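Local structure of alpha-fucosidase GH29 (Fusarium graminearum, 4PSR) at residues E71-E76 / K80-K85. The protein hydrolyses alpha-L-fucosidic linkages as a retaining GH29 fucosidase, probably releasing core alpha-1,6-linked fucose from glycoprotein glycans. Numbering follows the deposited sequence.
Sequences EEWGYE and KGAKDK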
loop_
_atom_site.group_PDB
_atom_site.type_symbol
_atom_site.label_atom_id
_atom_site.label_comp_id
_atom_site.label_asym_id
_atom_site.label_seq_id
_atom_site.Cartn_x
_atom_site.Cartn_y
_atom_site.Cartn_z
ATOM N N GLU A 71 1.644 -34.652 -12.340
ATOM C CA GLU A 71 2.287 -34.971 -13.615
ATOM C C GLU A 71 1.294 -35.405 -14.716
ATOM O O GLU A 71 1.610 -35.319 -15.916
ATOM C CB GLU A 71 3.350 -36.061 -13.408
ATOM C CG GLU A 71 4.506 -35.666 -12.459
ATOM C CD GLU A 71 4.167 -35.773 -10.965
ATOM O OE1 GLU A 71 3.090 -36.284 -10.610
ATOM O OE2 GLU A 71 5.007 -35.358 -10.141
ATOM N N GLU A 72 0.119 -35.876 -14.306
ATOM C CA GLU A 72 -0.976 -36.217 -15.219
ATOM C C GLU A 72 -2.068 -35.125 -15.248
ATOM O O GLU A 72 -2.599 -34.815 -16.310
ATOM C CB GLU A 72 -1.607 -37.560 -14.817
ATOM C CG GLU A 72 -0.609 -38.741 -14.755
ATOM C CD GLU A 72 -1.248 -40.034 -14.259
ATOM O OE1 GLU A 72 -0.576 -41.088 -14.309
ATOM O OE2 GLU A 72 -2.414 -39.998 -13.810
ATOM N N TRP A 73 -2.394 -34.564 -14.085
ATOM C CA TRP A 73 -3.460 -33.559 -13.936
ATOM C C TRP A 73 -2.750 -32.256 -13.581
ATOM O O TRP A 73 -2.662 -31.869 -12.411
ATOM C CB TRP A 73 -4.421 -33.983 -12.833
ATOM C CG TRP A 73 -5.863 -33.534 -12.960
ATOM C CD1 TRP A 73 -6.914 -34.331 -13.267
ATOM C CD2 TRP A 73 -6.409 -32.210 -12.761
ATOM N NE1 TRP A 73 -8.083 -33.615 -13.256
ATOM C CE2 TRP A 73 -7.798 -32.305 -12.947
ATOM C CE3 TRP A 73 -5.858 -30.960 -12.424
ATOM C CZ2 TRP A 73 -8.651 -31.206 -12.830
ATOM C CZ3 TRP A 73 -6.723 -29.860 -12.303
ATOM C CH2 TRP A 73 -8.099 -30.000 -12.496
ATOM N N GLY A 74 -2.187 -31.608 -14.593
ATOM C CA GLY A 74 -1.393 -30.422 -14.383
ATOM C C GLY A 74 -2.230 -29.169 -14.154
ATOM O O GLY A 74 -3.465 -29.157 -14.319
ATOM N N TYR A 75 -1.544 -28.094 -13.780
ATOM C CA TYR A 75 -2.232 -26.841 -13.471
ATOM C C TYR A 75 -3.084 -26.350 -14.647
ATOM O O TYR A 75 -4.172 -25.794 -14.458
ATOM C CB TYR A 75 -1.231 -25.758 -13.050
ATOM C CG TYR A 75 -1.932 -24.451 -12.738
ATOM C CD1 TYR A 75 -2.814 -24.372 -11.677
ATOM C CD2 TYR A 75 -1.759 -23.332 -13.523
ATOM C CE1 TYR A 75 -3.507 -23.217 -11.412
ATOM C CE2 TYR A 75 -2.435 -22.151 -13.244
ATOM C CZ TYR A 75 -3.306 -22.113 -12.198
ATOM O OH TYR A 75 -4.021 -20.981 -11.844
ATOM N N GLU A 76 -2.615 -26.592 -15.859
ATOM C CA GLU A 76 -3.336 -26.149 -17.038
ATOM C C GLU A 76 -4.759 -26.717 -17.100
ATOM O O GLU A 76 -5.649 -26.113 -17.714
ATOM C CB GLU A 76 -2.556 -26.480 -18.317
ATOM C CG GLU A 76 -2.385 -27.966 -18.637
ATOM C CD GLU A 76 -1.218 -28.669 -17.933
ATOM O OE1 GLU A 76 -0.582 -28.132 -17.003
ATOM O OE2 GLU A 76 -0.938 -29.838 -18.333
ATOM N N LYS A 80 -8.227 -25.149 -18.714
ATOM C CA LYS A 80 -8.878 -25.797 -19.869
ATOM C C LYS A 80 -10.027 -26.729 -19.486
ATOM O O LYS A 80 -10.871 -27.070 -20.336
ATOM C CB LYS A 80 -7.831 -26.527 -20.715
ATOM C CG LYS A 80 -6.956 -25.549 -21.478
ATOM C CD LYS A 80 -5.947 -26.231 -22.394
ATOM C CE LYS A 80 -5.306 -25.197 -23.305
ATOM N NZ LYS A 80 -4.385 -25.848 -24.296
ATOM N N GLY A 81 -10.090 -27.088 -18.203
ATOM C CA GLY A 81 -11.146 -27.933 -17.676
ATOM C C GLY A 81 -10.814 -29.422 -17.709
ATOM O O GLY A 81 -10.218 -29.948 -18.669
ATOM N N ALA A 82 -11.182 -30.122 -16.635
ATOM C CA ALA A 82 -11.005 -31.582 -16.566
ATOM C C ALA A 82 -11.831 -32.162 -15.434
ATOM O O ALA A 82 -12.277 -31.440 -14.554
ATOM C CB ALA A 82 -9.523 -31.955 -16.363
ATOM N N LYS A 83 -12.034 -33.476 -15.442
ATOM C CA LYS A 83 -12.751 -34.121 -14.352
ATOM C C LYS A 83 -11.837 -34.411 -13.177
ATOM O O LYS A 83 -10.690 -34.804 -13.366
ATOM C CB LYS A 83 -13.399 -35.410 -14.853
ATOM C CG LYS A 83 -14.517 -35.130 -15.851
ATOM C CD LYS A 83 -15.212 -36.398 -16.321
ATOM C CE LYS A 83 -16.365 -36.065 -17.256
ATOM N NZ LYS A 83 -16.978 -37.276 -17.864
ATOM N N ASP A 84 -12.351 -34.244 -11.970
ATOM C CA ASP A 84 -11.618 -34.641 -10.778
ATOM C C ASP A 84 -11.757 -36.159 -10.552
ATOM O O ASP A 84 -12.345 -36.856 -11.381
ATOM C CB ASP A 84 -12.037 -33.793 -9.554
ATOM C CG ASP A 84 -13.457 -34.044 -9.082
ATOM O OD1 ASP A 84 -14.055 -35.075 -9.457
ATOM O OD2 ASP A 84 -13.980 -33.197 -8.314
ATOM N N LYS A 85 -11.193 -36.670 -9.455
ATOM C CA LYS A 85 -11.146 -38.123 -9.231
ATOM C C LYS A 85 -12.530 -38.727 -8.994
ATOM O O LYS A 85 -12.727 -39.926 -9.184
ATOM C CB LYS A 85 -10.205 -38.464 -8.072
ATOM C CG LYS A 85 -8.785 -38.790 -8.501
ATOM C CD LYS A 85 -7.859 -39.035 -7.298
ATOM C CE LYS A 85 -7.022 -40.294 -7.454
ATOM N NZ LYS A 85 -5.639 -40.162 -6.887
#
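W73 and E76 face A82 and K80 across a short helical turn, and the chain comes back on itself: CA 73 to 76 and CA 80 to 84 run 154° apart, with the W73 and A82 CA atoms at 8.2 Å closing in to 6.2 Å between those of E76 and K80. At the narrow end K80 N donates to E76 O over 2.9 Å, the i to i+4 spacing of an alpha-helical bond. G81 then breaks the helix with a positive phi, and the chain enters strand 82-83.

At the wide end the indole of W73 bridges the gap. Its CG stands anti to the backbone N (chi1 -150°), which carries the ring over to the strand. NE1 reaches K83 O at 2.9 Å; the N-H...O angle of 166° makes the bond nearly straight, and K83 O lies close to the ring plane, at the ring's edge. Seen from the carbonyl the approach is less regular, since NE1 sits well above the C=O plane and not on a lone pair. A82 supplies the apolar half of the contact: its CB comes obliquely against the pyrrole-benzene junction, 3.7 Å from W73 CZ2. One aromatic side chain thus ties the loop to the strand by both a polar and a van der Waals contact, while K83 starts its side chain away from 71-76 and gives its carbonyl to the bond.

The centre of the contact lies about 35 Å from the centre of the chain, at the surface. H63 of helix 58-66, F78 of helix 76-80 and the loop residue Y67 also meet the W73 ring, F78 edge-to-face, and E76 touches helix 189-195. A82 is backbone hydrogen-bonded to V90, pairing strand 82-83 antiparallel with 89-90, a two-stranded hairpin separate from the eight-stranded parallel barrel.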